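PDB 5W5P: tail fiber protein from Acinetobacter phage AM24, which probably recognises and degrades the capsular polysaccharide of its Acinetobacter baumannii host, acting as a trimeric tailspike. Local coordinates for residues A[65-70]-A[113-118]; A[83-88]-A[109-114]; A[120-125]-A[145-150]. One frame throughout, in Å; residues are numbered along the deposited sequence.

Contact 1 (A[65-70]-A[113-118]); sequences TYLQGG and ADYTGT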
ATOM      1  N   THR A  65      24.471 -45.636  -8.604  1.00 56.31           N
ATOM      2  CA  THR A  65      24.569 -44.465  -9.462  1.00 54.91           C
ATOM      3  C   THR A  65      23.754 -43.283  -8.957  1.00 52.12           C
ATOM      4  O   THR A  65      24.094 -42.144  -9.283  1.00 50.87           O
ATOM      5  CB  THR A  65      24.115 -44.802 -10.885  1.00 51.18           C
ATOM      6  OG1 THR A  65      22.987 -45.673 -10.825  1.00 64.07           O
ATOM      7  CG2 THR A  65      25.229 -45.500 -11.665  1.00 53.39           C
ATOM      8  N   TYR A  66      22.721 -43.517  -8.145  1.00 52.23           N
ATOM      9  CA  TYR A  66      21.855 -42.460  -7.620  1.00 52.08           C
ATOM     10  C   TYR A  66      22.243 -42.186  -6.170  1.00 48.19           C
ATOM     11  O   TYR A  66      21.915 -42.970  -5.272  1.00 48.63           O
ATOM     12  CB  TYR A  66      20.385 -42.866  -7.725  1.00 54.18           C
ATOM     13  CG  TYR A  66      19.404 -41.739  -7.493  1.00 53.40           C
ATOM     14  CD1 TYR A  66      19.085 -41.330  -6.203  1.00 52.53           C
ATOM     15  CD2 TYR A  66      18.793 -41.085  -8.562  1.00 51.58           C
ATOM     16  CE1 TYR A  66      18.191 -40.295  -5.981  1.00 54.05           C
ATOM     17  CE2 TYR A  66      17.891 -40.047  -8.349  1.00 47.79           C
ATOM     18  CZ  TYR A  66      17.598 -39.657  -7.055  1.00 50.70           C
ATOM     19  OH  TYR A  66      16.708 -38.635  -6.822  1.00 47.35           O
ATOM     20  N   LEU A  67      22.926 -41.068  -5.938  1.00 46.59           N
ATOM     21  CA  LEU A  67      23.518 -40.782  -4.639  1.00 51.52           C
ATOM     22  C   LEU A  67      22.561 -40.122  -3.655  1.00 52.15           C
ATOM     23  O   LEU A  67      22.960 -39.875  -2.515  1.00 56.00           O
ATOM     24  CB  LEU A  67      24.759 -39.902  -4.815  1.00 54.47           C
ATOM     25  CG  LEU A  67      25.718 -40.340  -5.922  1.00 56.10           C
ATOM     26  CD1 LEU A  67      26.820 -39.311  -6.116  1.00 57.69           C
ATOM     27  CD2 LEU A  67      26.300 -41.707  -5.608  1.00 56.89           C
ATOM     28  N   GLN A  68      21.322 -39.837  -4.046  1.00 49.43           N
ATOM     29  CA  GLN A  68      20.339 -39.257  -3.140  1.00 47.47           C
ATOM     30  C   GLN A  68      19.324 -40.321  -2.722  1.00 43.63           C
ATOM     31  O   GLN A  68      19.425 -41.494  -3.093  1.00 41.82           O
ATOM     32  CB  GLN A  68      19.657 -38.049  -3.789  1.00 49.61           C
ATOM     33  CG  GLN A  68      20.589 -36.873  -4.022  1.00 52.72           C
ATOM     34  CD  GLN A  68      21.125 -36.298  -2.723  1.00 58.63           C
ATOM     35  OE1 GLN A  68      20.361 -35.984  -1.805  1.00 63.70           O
ATOM     36  NE2 GLN A  68      22.446 -36.164  -2.633  1.00 56.63           N
ATOM     37  N   GLY A  69      18.346 -39.904  -1.919  1.00 41.70           N
ATOM     38  CA  GLY A  69      17.274 -40.776  -1.487  1.00 43.17           C
ATOM     39  C   GLY A  69      17.536 -41.567  -0.222  1.00 46.49           C
ATOM     40  O   GLY A  69      16.650 -42.318   0.212  1.00 48.69           O
ATOM     41  N   GLY A  70      18.714 -41.439   0.379  1.00 44.76           N
ATOM     42  CA  GLY A  70      19.004 -42.157   1.601  1.00 42.64           C
ATOM     43  C   GLY A  70      18.192 -41.657   2.783  1.00 46.28           C
ATOM     44  O   GLY A  70      17.495 -40.644   2.729  1.00 49.06           O
ATOM     45  N   ALA A 113      13.773 -38.891  -8.317  1.00 46.72           N
ATOM     46  CA  ALA A 113      13.775 -37.725  -9.190  1.00 46.35           C
ATOM     47  C   ALA A 113      15.197 -37.385  -9.618  1.00 45.42           C
ATOM     48  O   ALA A 113      16.086 -37.208  -8.781  1.00 45.13           O
ATOM     49  CB  ALA A 113      13.132 -36.531  -8.483  1.00 42.06           C
ATOM     50  N   ASP A 114      15.407 -37.293 -10.931  1.00 46.01           N
ATOM     51  CA  ASP A 114      16.729 -37.028 -11.481  1.00 46.50           C
ATOM     52  C   ASP A 114      17.206 -35.637 -11.081  1.00 45.04           C
ATOM     53  O   ASP A 114      16.700 -34.632 -11.588  1.00 59.22           O
ATOM     54  CB  ASP A 114      16.702 -37.186 -13.007  1.00 46.08           C
ATOM     55  CG  ASP A 114      18.023 -36.836 -13.664  1.00 47.34           C
ATOM     56  OD1 ASP A 114      18.024 -36.580 -14.887  1.00 55.29           O
ATOM     57  OD2 ASP A 114      19.062 -36.830 -12.969  1.00 47.41           O
ATOM     58  N   TYR A 115      18.175 -35.572 -10.166  1.00 44.98           N
ATOM     59  CA  TYR A 115      18.728 -34.312  -9.683  1.00 45.32           C
ATOM     60  C   TYR A 115      19.746 -33.698 -10.643  1.00 46.75           C
ATOM     61  O   TYR A 115      20.394 -32.708 -10.285  1.00 47.35           O
ATOM     62  CB  TYR A 115      19.364 -34.508  -8.301  1.00 46.48           C
ATOM     63  CG  TYR A 115      20.291 -35.704  -8.205  1.00 50.01           C
ATOM     64  CD1 TYR A 115      21.632 -35.599  -8.557  1.00 51.87           C
ATOM     65  CD2 TYR A 115      19.825 -36.938  -7.766  1.00 44.28           C
ATOM     66  CE1 TYR A 115      22.483 -36.685  -8.476  1.00 50.44           C
ATOM     67  CE2 TYR A 115      20.669 -38.033  -7.680  1.00 51.86           C
ATOM     68  CZ  TYR A 115      21.999 -37.902  -8.035  1.00 52.54           C
ATOM     69  OH  TYR A 115      22.844 -38.994  -7.955  1.00 46.36           O
ATOM     70  N   THR A 116      19.902 -34.255 -11.846  1.00 50.81           N
ATOM     71  CA  THR A 116      20.767 -33.672 -12.862  1.00 50.71           C
ATOM     72  C   THR A 116      20.003 -32.981 -13.983  1.00 49.55           C
ATOM     73  O   THR A 116      20.635 -32.332 -14.824  1.00 50.95           O
ATOM     74  CB  THR A 116      21.689 -34.741 -13.471  1.00 53.10           C
ATOM     75  OG1 THR A 116      20.928 -35.623 -14.307  1.00 50.03           O
ATOM     76  CG2 THR A 116      22.381 -35.537 -12.379  1.00 49.63           C
ATOM     77  N   GLY A 117      18.679 -33.109 -14.028  1.00 48.59           N
ATOM     78  CA  GLY A 117      17.882 -32.370 -14.989  1.00 49.04           C
ATOM     79  C   GLY A 117      17.826 -32.962 -16.375  1.00 55.94           C
ATOM     80  O   GLY A 117      17.405 -32.276 -17.314  1.00 51.62           O
ATOM     81  N   THR A 118      18.230 -34.223 -16.529  1.00 55.56           N
ATOM     82  CA  THR A 118      18.303 -34.892 -17.822  1.00 51.45           C
ATOM     83  C   THR A 118      16.980 -35.526 -18.227  1.00 50.97           C
ATOM     84  O   THR A 118      16.614 -35.489 -19.405  1.00 51.99           O
ATOM     85  CB  THR A 118      19.393 -35.966 -17.786  1.00 59.11           C
ATOM     86  OG1 THR A 118      20.547 -35.454 -17.106  1.00 61.50           O
ATOM     87  CG2 THR A 118      19.777 -36.395 -19.191  1.00 57.17           C
TER

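Contact 2 (A[83-88]-A[109-114]); sequences LDNDGT and CWFGAD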
ATOM      1  N   LEU A  83       2.103 -51.890   0.034  1.00 51.12           N
ATOM      2  CA  LEU A  83       2.836 -52.102  -1.204  1.00 52.10           C
ATOM      3  C   LEU A  83       4.084 -51.230  -1.256  1.00 55.76           C
ATOM      4  O   LEU A  83       4.148 -50.158  -0.646  1.00 57.85           O
ATOM      5  CB  LEU A  83       1.949 -51.812  -2.415  1.00 50.10           C
ATOM      6  CG  LEU A  83       0.640 -52.601  -2.506  1.00 54.95           C
ATOM      7  CD1 LEU A  83      -0.056 -52.343  -3.840  1.00 55.67           C
ATOM      8  CD2 LEU A  83       0.876 -54.092  -2.298  1.00 54.63           C
ATOM      9  N   ASP A  84       5.084 -51.713  -1.986  1.00 55.16           N
ATOM     10  CA  ASP A  84       6.307 -50.952  -2.202  1.00 55.37           C
ATOM     11  C   ASP A  84       6.017 -49.746  -3.093  1.00 56.70           C
ATOM     12  O   ASP A  84       5.420 -49.888  -4.165  1.00 56.06           O
ATOM     13  CB  ASP A  84       7.367 -51.854  -2.840  1.00 55.10           C
ATOM     14  CG  ASP A  84       8.764 -51.258  -2.789  1.00 56.01           C
ATOM     15  OD1 ASP A  84       8.967 -50.154  -3.340  1.00 57.78           O
ATOM     16  OD2 ASP A  84       9.663 -51.903  -2.211  1.00 55.47           O
ATOM     17  N   ASN A  85       6.428 -48.556  -2.647  1.00 55.80           N
ATOM     18  CA  ASN A  85       6.268 -47.345  -3.445  1.00 54.26           C
ATOM     19  C   ASN A  85       7.594 -46.773  -3.929  1.00 54.53           C
ATOM     20  O   ASN A  85       7.598 -45.707  -4.551  1.00 54.32           O
ATOM     21  CB  ASN A  85       5.480 -46.276  -2.665  1.00 51.60           C
ATOM     22  CG  ASN A  85       6.228 -45.739  -1.451  1.00 49.72           C
ATOM     23  OD1 ASN A  85       7.384 -46.069  -1.207  1.00 55.07           O
ATOM     24  ND2 ASN A  85       5.548 -44.910  -0.674  1.00 46.26           N
ATOM     25  N   ASP A  86       8.712 -47.449  -3.652  1.00 54.97           N
ATOM     26  CA  ASP A  86      10.035 -47.048  -4.138  1.00 50.30           C
ATOM     27  C   ASP A  86      10.444 -45.671  -3.613  1.00 48.69           C
ATOM     28  O   ASP A  86      11.136 -44.909  -4.294  1.00 47.70           O
ATOM     29  CB  ASP A  86      10.097 -47.090  -5.668  1.00 47.53           C
ATOM     30  CG  ASP A  86      11.503 -47.326  -6.189  1.00 46.89           C
ATOM     31  OD1 ASP A  86      12.222 -48.156  -5.596  1.00 49.25           O
ATOM     32  OD2 ASP A  86      11.888 -46.690  -7.190  1.00 45.84           O
ATOM     33  N   GLY A  87      10.031 -45.349  -2.388  1.00 40.94           N
ATOM     34  CA  GLY A  87      10.422 -44.083  -1.802  1.00 40.26           C
ATOM     35  C   GLY A  87      10.295 -43.997  -0.294  1.00 45.43           C
ATOM     36  O   GLY A  87      11.241 -43.592   0.387  1.00 48.17           O
ATOM     37  N   THR A  88       9.126 -44.347   0.243  1.00 40.26           N
ATOM     38  CA  THR A  88       8.896 -44.301   1.679  1.00 43.34           C
ATOM     39  C   THR A  88       8.458 -45.630   2.264  1.00 43.30           C
ATOM     40  O   THR A  88       8.605 -45.827   3.474  1.00 45.65           O
ATOM     41  CB  THR A  88       7.840 -43.239   2.031  1.00 44.48           C
ATOM     42  OG1 THR A  88       6.606 -43.544   1.367  1.00 46.67           O
ATOM     43  CG2 THR A  88       8.315 -41.849   1.608  1.00 43.29           C
ATOM     44  N   CYS A 109      13.531 -36.783  -4.377  1.00 40.56           N
ATOM     45  CA  CYS A 109      14.687 -37.648  -4.561  1.00 45.52           C
ATOM     46  C   CYS A 109      14.511 -38.992  -3.876  1.00 47.02           C
ATOM     47  O   CYS A 109      15.156 -39.963  -4.282  1.00 50.76           O
ATOM     48  CB  CYS A 109      15.956 -36.974  -4.040  1.00 45.32           C
ATOM     49  SG  CYS A 109      16.683 -35.774  -5.189  1.00 48.49           S
ATOM     50  N   TRP A 110      13.661 -39.066  -2.849  1.00 44.74           N
ATOM     51  CA  TRP A 110      13.347 -40.349  -2.233  1.00 45.58           C
ATOM     52  C   TRP A 110      12.842 -41.351  -3.265  1.00 47.69           C
ATOM     53  O   TRP A 110      13.141 -42.550  -3.177  1.00 48.63           O
ATOM     54  CB  TRP A 110      12.307 -40.153  -1.133  1.00 43.74           C
ATOM     55  CG  TRP A 110      12.772 -39.288  -0.017  1.00 41.13           C
ATOM     56  CD1 TRP A 110      14.055 -38.909   0.250  1.00 40.49           C
ATOM     57  CD2 TRP A 110      11.957 -38.699   1.002  1.00 43.46           C
ATOM     58  NE1 TRP A 110      14.090 -38.115   1.374  1.00 45.53           N
ATOM     59  CE2 TRP A 110      12.814 -37.970   1.851  1.00 45.50           C
ATOM     60  CE3 TRP A 110      10.586 -38.716   1.276  1.00 42.21           C
ATOM     61  CZ2 TRP A 110      12.343 -37.264   2.952  1.00 46.66           C
ATOM     62  CZ3 TRP A 110      10.120 -38.014   2.372  1.00 41.09           C
ATOM     63  CH2 TRP A 110      10.996 -37.298   3.197  1.00 43.40           C
ATOM     64  N   PHE A 111      12.084 -40.875  -4.253  1.00 45.76           N
ATOM     65  CA  PHE A 111      11.464 -41.724  -5.260  1.00 40.72           C
ATOM     66  C   PHE A 111      12.255 -41.796  -6.555  1.00 41.31           C
ATOM     67  O   PHE A 111      11.807 -42.450  -7.502  1.00 49.27           O
ATOM     68  CB  PHE A 111      10.043 -41.239  -5.559  1.00 41.69           C
ATOM     69  CG  PHE A 111       9.155 -41.188  -4.354  1.00 41.69           C
ATOM     70  CD1 PHE A 111       9.051 -40.031  -3.599  1.00 40.31           C
ATOM     71  CD2 PHE A 111       8.426 -42.302  -3.973  1.00 40.87           C
ATOM     72  CE1 PHE A 111       8.233 -39.983  -2.487  1.00 40.31           C
ATOM     73  CE2 PHE A 111       7.608 -42.263  -2.863  1.00 42.34           C
ATOM     74  CZ  PHE A 111       7.510 -41.101  -2.120  1.00 43.88           C
ATOM     75  N   GLY A 112      13.403 -41.138  -6.630  1.00 41.31           N
ATOM     76  CA  GLY A 112      14.262 -41.234  -7.790  1.00 43.43           C
ATOM     77  C   GLY A 112      14.225 -40.067  -8.751  1.00 47.42           C
ATOM     78  O   GLY A 112      14.614 -40.241  -9.911  1.00 51.65           O
ATOM     79  N   ALA A 113      13.773 -38.891  -8.317  1.00 46.72           N
ATOM     80  CA  ALA A 113      13.775 -37.725  -9.190  1.00 46.35           C
ATOM     81  C   ALA A 113      15.197 -37.385  -9.618  1.00 45.42           C
ATOM     82  O   ALA A 113      16.086 -37.208  -8.781  1.00 45.13           O
ATOM     83  CB  ALA A 113      13.132 -36.531  -8.483  1.00 42.06           C
ATOM     84  N   ASP A 114      15.407 -37.293 -10.931  1.00 46.01           N
ATOM     85  CA  ASP A 114      16.729 -37.028 -11.481  1.00 46.50           C
ATOM     86  C   ASP A 114      17.206 -35.637 -11.081  1.00 45.04           C
ATOM     87  O   ASP A 114      16.700 -34.632 -11.588  1.00 59.22           O
ATOM     88  CB  ASP A 114      16.702 -37.186 -13.007  1.00 46.08           C
ATOM     89  CG  ASP A 114      18.023 -36.836 -13.664  1.00 47.34           C
ATOM     90  OD1 ASP A 114      18.024 -36.580 -14.887  1.00 55.29           O
ATOM     91  OD2 ASP A 114      19.062 -36.830 -12.969  1.00 47.41           O
TER

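Contact 3 (A[120-125]-A[145-150]); sequences DCSAQV and FKMMTP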
ATOM      1  N   ASP A 120      12.668 -36.304 -17.289  1.00 53.11           N
ATOM      2  CA  ASP A 120      11.471 -35.800 -16.633  1.00 49.01           C
ATOM      3  C   ASP A 120      11.260 -36.505 -15.299  1.00 49.24           C
ATOM      4  O   ASP A 120      11.168 -37.733 -15.244  1.00 58.58           O
ATOM      5  CB  ASP A 120      10.265 -36.004 -17.552  1.00 51.81           C
ATOM      6  CG  ASP A 120       8.976 -35.462 -16.960  1.00 53.26           C
ATOM      7  OD1 ASP A 120       9.037 -34.523 -16.134  1.00 49.55           O
ATOM      8  OD2 ASP A 120       7.899 -35.982 -17.330  1.00 54.93           O
ATOM      9  N   CYS A 121      11.182 -35.726 -14.221  1.00 46.79           N
ATOM     10  CA  CYS A 121      11.003 -36.251 -12.874  1.00 44.27           C
ATOM     11  C   CYS A 121       9.597 -36.008 -12.337  1.00 48.11           C
ATOM     12  O   CYS A 121       9.356 -36.190 -11.138  1.00 43.18           O
ATOM     13  CB  CYS A 121      12.043 -35.645 -11.932  1.00 43.85           C
ATOM     14  SG  CYS A 121      11.768 -33.909 -11.507  1.00 46.37           S
ATOM     15  N   SER A 122       8.666 -35.601 -13.203  1.00 42.11           N
ATOM     16  CA  SER A 122       7.324 -35.237 -12.752  1.00 44.55           C
ATOM     17  C   SER A 122       6.628 -36.395 -12.046  1.00 46.02           C
ATOM     18  O   SER A 122       5.884 -36.180 -11.080  1.00 46.60           O
ATOM     19  CB  SER A 122       6.487 -34.758 -13.938  1.00 43.15           C
ATOM     20  OG  SER A 122       6.869 -33.451 -14.332  1.00 47.97           O
ATOM     21  N   ALA A 123       6.846 -37.626 -12.517  1.00 44.60           N
ATOM     22  CA  ALA A 123       6.214 -38.781 -11.884  1.00 50.64           C
ATOM     23  C   ALA A 123       6.721 -38.977 -10.461  1.00 48.59           C
ATOM     24  O   ALA A 123       5.958 -39.371  -9.571  1.00 48.06           O
ATOM     25  CB  ALA A 123       6.455 -40.040 -12.718  1.00 44.40           C
ATOM     26  N   GLN A 124       8.005 -38.700 -10.228  1.00 45.35           N
ATOM     27  CA  GLN A 124       8.566 -38.803  -8.887  1.00 47.23           C
ATOM     28  C   GLN A 124       8.116 -37.640  -8.011  1.00 47.65           C
ATOM     29  O   GLN A 124       7.856 -37.827  -6.817  1.00 48.65           O
ATOM     30  CB  GLN A 124      10.095 -38.867  -8.959  1.00 48.35           C
ATOM     31  CG  GLN A 124      10.640 -40.148  -9.578  1.00 47.92           C
ATOM     32  CD  GLN A 124      10.685 -40.099 -11.101  1.00 50.71           C
ATOM     33  OE1 GLN A 124      11.213 -39.155 -11.687  1.00 54.31           O
ATOM     34  NE2 GLN A 124      10.138 -41.122 -11.746  1.00 49.59           N
ATOM     35  N   VAL A 125       8.024 -36.436  -8.586  1.00 51.39           N
ATOM     36  CA  VAL A 125       7.447 -35.306  -7.859  1.00 39.72           C
ATOM     37  C   VAL A 125       6.006 -35.610  -7.477  1.00 39.65           C
ATOM     38  O   VAL A 125       5.560 -35.294  -6.367  1.00 44.54           O
ATOM     39  CB  VAL A 125       7.553 -34.015  -8.696  1.00 45.15           C
ATOM     40  CG1 VAL A 125       6.772 -32.876  -8.043  1.00 38.42           C
ATOM     41  CG2 VAL A 125       9.009 -33.617  -8.893  1.00 42.53           C
ATOM     42  N   PHE A 145      16.332 -30.084 -11.280  1.00 41.64           N
ATOM     43  CA  PHE A 145      15.328 -31.025 -11.750  1.00 45.32           C
ATOM     44  C   PHE A 145      14.720 -30.550 -13.067  1.00 51.02           C
ATOM     45  O   PHE A 145      14.814 -29.378 -13.439  1.00 55.45           O
ATOM     46  CB  PHE A 145      14.230 -31.215 -10.700  1.00 44.21           C
ATOM     47  CG  PHE A 145      14.739 -31.682  -9.364  1.00 47.23           C
ATOM     48  CD1 PHE A 145      14.820 -33.038  -9.072  1.00 50.94           C
ATOM     49  CD2 PHE A 145      15.142 -30.769  -8.401  1.00 44.53           C
ATOM     50  CE1 PHE A 145      15.293 -33.473  -7.843  1.00 49.94           C
ATOM     51  CE2 PHE A 145      15.609 -31.194  -7.171  1.00 46.99           C
ATOM     52  CZ  PHE A 145      15.690 -32.550  -6.890  1.00 49.24           C
ATOM     53  N   LYS A 146      14.101 -31.486 -13.782  1.00 49.30           N
ATOM     54  CA  LYS A 146      13.389 -31.174 -15.015  1.00 47.42           C
ATOM     55  C   LYS A 146      11.990 -31.759 -14.931  1.00 47.04           C
ATOM     56  O   LYS A 146      11.834 -32.973 -14.768  1.00 49.20           O
ATOM     57  CB  LYS A 146      14.119 -31.715 -16.245  1.00 45.99           C
ATOM     58  CG  LYS A 146      13.302 -31.618 -17.519  1.00 44.99           C
ATOM     59  CD  LYS A 146      14.190 -31.553 -18.743  1.00 45.89           C
ATOM     60  CE  LYS A 146      14.631 -32.941 -19.163  1.00 47.10           C
ATOM     61  NZ  LYS A 146      15.602 -32.898 -20.299  1.00 49.81           N
HETATM   62  N   MSE A 147      10.979 -30.901 -15.042  1.00 44.79           N
HETATM   63  CA  MSE A 147       9.592 -31.350 -15.060  1.00 46.51           C
HETATM   64  C   MSE A 147       8.926 -31.013 -16.395  1.00 47.43           C
HETATM   65  O   MSE A 147       8.940 -29.860 -16.835  1.00 41.07           O
HETATM   66  CB  MSE A 147       8.812 -30.723 -13.905  1.00 47.08           C
HETATM   67  CG  MSE A 147       9.371 -31.052 -12.536  1.00 50.13           C
HETATM   68 SE   MSE A 147       8.433 -30.146 -11.084  1.00 56.89          SE
HETATM   69  CE  MSE A 147       6.616 -30.737 -11.472  1.00 53.77           C
HETATM   70  N   MSE A 148       8.342 -32.023 -17.035  1.00 44.56           N
HETATM   71  CA  MSE A 148       7.723 -31.838 -18.346  1.00 48.33           C
HETATM   72  C   MSE A 148       6.282 -32.330 -18.401  1.00 49.64           C
HETATM   73  O   MSE A 148       5.645 -32.295 -19.453  1.00 43.55           O
HETATM   74  CB  MSE A 148       8.537 -32.554 -19.418  1.00 53.03           C
HETATM   75  CG  MSE A 148      10.031 -32.390 -19.267  1.00 61.34           C
HETATM   76 SE   MSE A 148      10.976 -33.478 -20.564  1.00 73.57          SE
HETATM   77  CE  MSE A 148      10.391 -32.566 -22.194  1.00 73.20           C
ATOM     78  N   THR A 149       5.780 -32.801 -17.262  1.00 51.21           N
ATOM     79  CA  THR A 149       4.437 -33.345 -17.161  1.00 42.51           C
ATOM     80  C   THR A 149       3.749 -32.655 -15.991  1.00 43.28           C
ATOM     81  O   THR A 149       4.349 -32.538 -14.908  1.00 43.09           O
ATOM     82  CB  THR A 149       4.461 -34.864 -16.949  1.00 45.65           C
ATOM     83  OG1 THR A 149       5.271 -35.474 -17.964  1.00 44.49           O
ATOM     84  CG2 THR A 149       3.049 -35.445 -17.001  1.00 43.69           C
ATOM     85  N   PRO A 150       2.522 -32.164 -16.162  1.00 44.87           N
ATOM     86  CA  PRO A 150       1.845 -31.492 -15.047  1.00 43.54           C
ATOM     87  C   PRO A 150       1.714 -32.422 -13.849  1.00 43.11           C
ATOM     88  O   PRO A 150       1.388 -33.605 -13.987  1.00 42.36           O
ATOM     89  CB  PRO A 150       0.481 -31.117 -15.635  1.00 44.24           C
ATOM     90  CG  PRO A 150       0.724 -31.026 -17.107  1.00 43.95           C
ATOM     91  CD  PRO A 150       1.742 -32.088 -17.409  1.00 43.30           C
TER

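Contact 1 (A[65-70]-A[113-118])
Tyr115 drives its CE2 corner into one face of the Tyr66 ring, sitting 3.4 Å above the plane and over its centre, while Ala113 O lies at the edge of the Tyr66 ring, beside the hydroxyl. With centroids 4.8 Å apart and planes turned 72° against each other, this is a T-shaped pair. The Tyr115 ring carries Gln68 on one of its own faces: CG makes a CH-pi contact 4.1 Å from the ring centroid. At its edge, near the ring plane, comes the backbone N of Leu67.

The two tyrosine side chains lie alongside one another, pointing opposite ways, and each hydroxyl grips backbone of the other segment. Tyr66 OH donates to Ala113 O across 2.5 Å, approaching from above the carbonyl plane. In return Leu67 N donates to Tyr115 OH at 2.9 Å, in a nearly straight bond (167°). For Tyr115, a chi1 of 48° places CG between the backbone N and the carbonyl carbon and turns the CD2/CE2 edge of the ring onto the face of Tyr66. Gln68 sends its amide oxygen onward to Arg143 and also packs on Asn103 of the second subunit.

Next to Tyr115 in the chain, Asp114 OD2 takes Thr116 OG1 on its syn side at 2.6 Å. It also accepts from Thr116 N at 2.9 Å, and that bond makes an Asx turn within the type I beta turn Asp114-Gly117, in the loop leading to helix 122-132.

Contact 2 (A[83-88]-A[109-114])
Gly87 CA presses against the Phe111 ring, 3.4 Å from Phe111 CD2, and this is the tight part of the contact, where the loop between strands 71-75 and 89-91 meets the loop before helix 122-132. Because Gly87 has no side chain, ring and backbone can close directly on each other. Asn85 O lies at the ring edge, in its plane, 3.6 Å from Phe111 CD2. The main chains are equally near: the CA hydrogen of Phe111 points at Asp86 O, the heavy atoms 3.3 Å apart and the angle at the hydrogen 170°. Gly87 CA makes a similar, more bent contact with Trp110 O.

Around that core the side chains of Asn85 and Thr88 meet the rings more loosely. Asn85 CG lies 4.0 Å from Phe111 CE2, and Thr88 CG2 rests 3.9 Å from both Trp110 CE3 and Phe111 CZ. A chi1 of 67° swings the Asn85 amide back over its own segment, where OD1 collects Gly87 N (an Asx turn) and Thr88 N (an Asx motif) from one face, and ND2 donates to Thr88 OG1. Phe111 is buried, its ring also lying on helix 122-132; Asn85, Asp86 and Trp110 form the more open side, the Asp86 carboxylate held by Arg62 and Arg46.

No conventional hydrogen bond crosses between the segments. Asp86 O and Trp110 O, both acceptors, come within 3.3 Å; the charge of Arg62, on Trp110 O and the Asp86 carboxylate, may ease their pairing.

Contact 3 (A[120-125]-A[145-150])
Helix 122-132 begins here, with Cys121 at its N-cap and an Asx turn at Asp120, and it is joined to strand 144-147, which runs parallel to strand 172-175 at the start of the parallel beta-stranded body, consistent with the beta-helix of phage tailspikes. Cys121 N donates to Lys146 O at 2.9 Å, nearly along the carbonyl axis.

Asp120 makes two of the cross-contact bonds. Its OD1 accepts from Met148 N (2.7 Å) on one face of the carboxylate and from Ser122 N (3.1 Å) on the opposite face, so the Asx turn and the first residue past the strand share one oxygen. OD2 takes the hydroxyl of Thr149, OG1 arriving on the syn side. With CG anti to the backbone N (chi1 -178°), the carboxylate extends across to Met148 and Thr149. These bonds at both oxygens hold the group against rotation. Ser122 OG lies 2.7 Å from Thr149 O, but Asp120 OD1 competes for its proton.

The apolar side is made by Cys121, Val125, Phe145 and Met147. Cys121 SG sits 3.7 Å from Phe145 CB, oblique to that ring. Met147, a selenomethionine, bends at its last torsion and lays its methyl across Val125, with CE 4.0 Å from Val125 CG1.

Contact 2 is nested inside contact 1: residues 83-88 fall between 65-70 and the stretch 109-118, where the two contacts overlap at Ala113 and Asp114. Their centres are about 11 Å apart. Contact 3 follows in series, its centre about 13 Å from each of the others. The first two gather loops around the small antiparallel sheet of strands 56-59, 71-75, 97-100 and 89-91; the third joins the start of helix 122-132 to strand 144-147, one of the first parallel strands. Tyr66 OH also comes near Cys109 O, a probable hydrogen bond at most, while Gln124 CG packs on Phe111 O and Lys146 NZ hydrogen-bonds to Thr118 O. Together they lie where the N-terminal part meets the parallel-stranded body, consistent with a junction between the two.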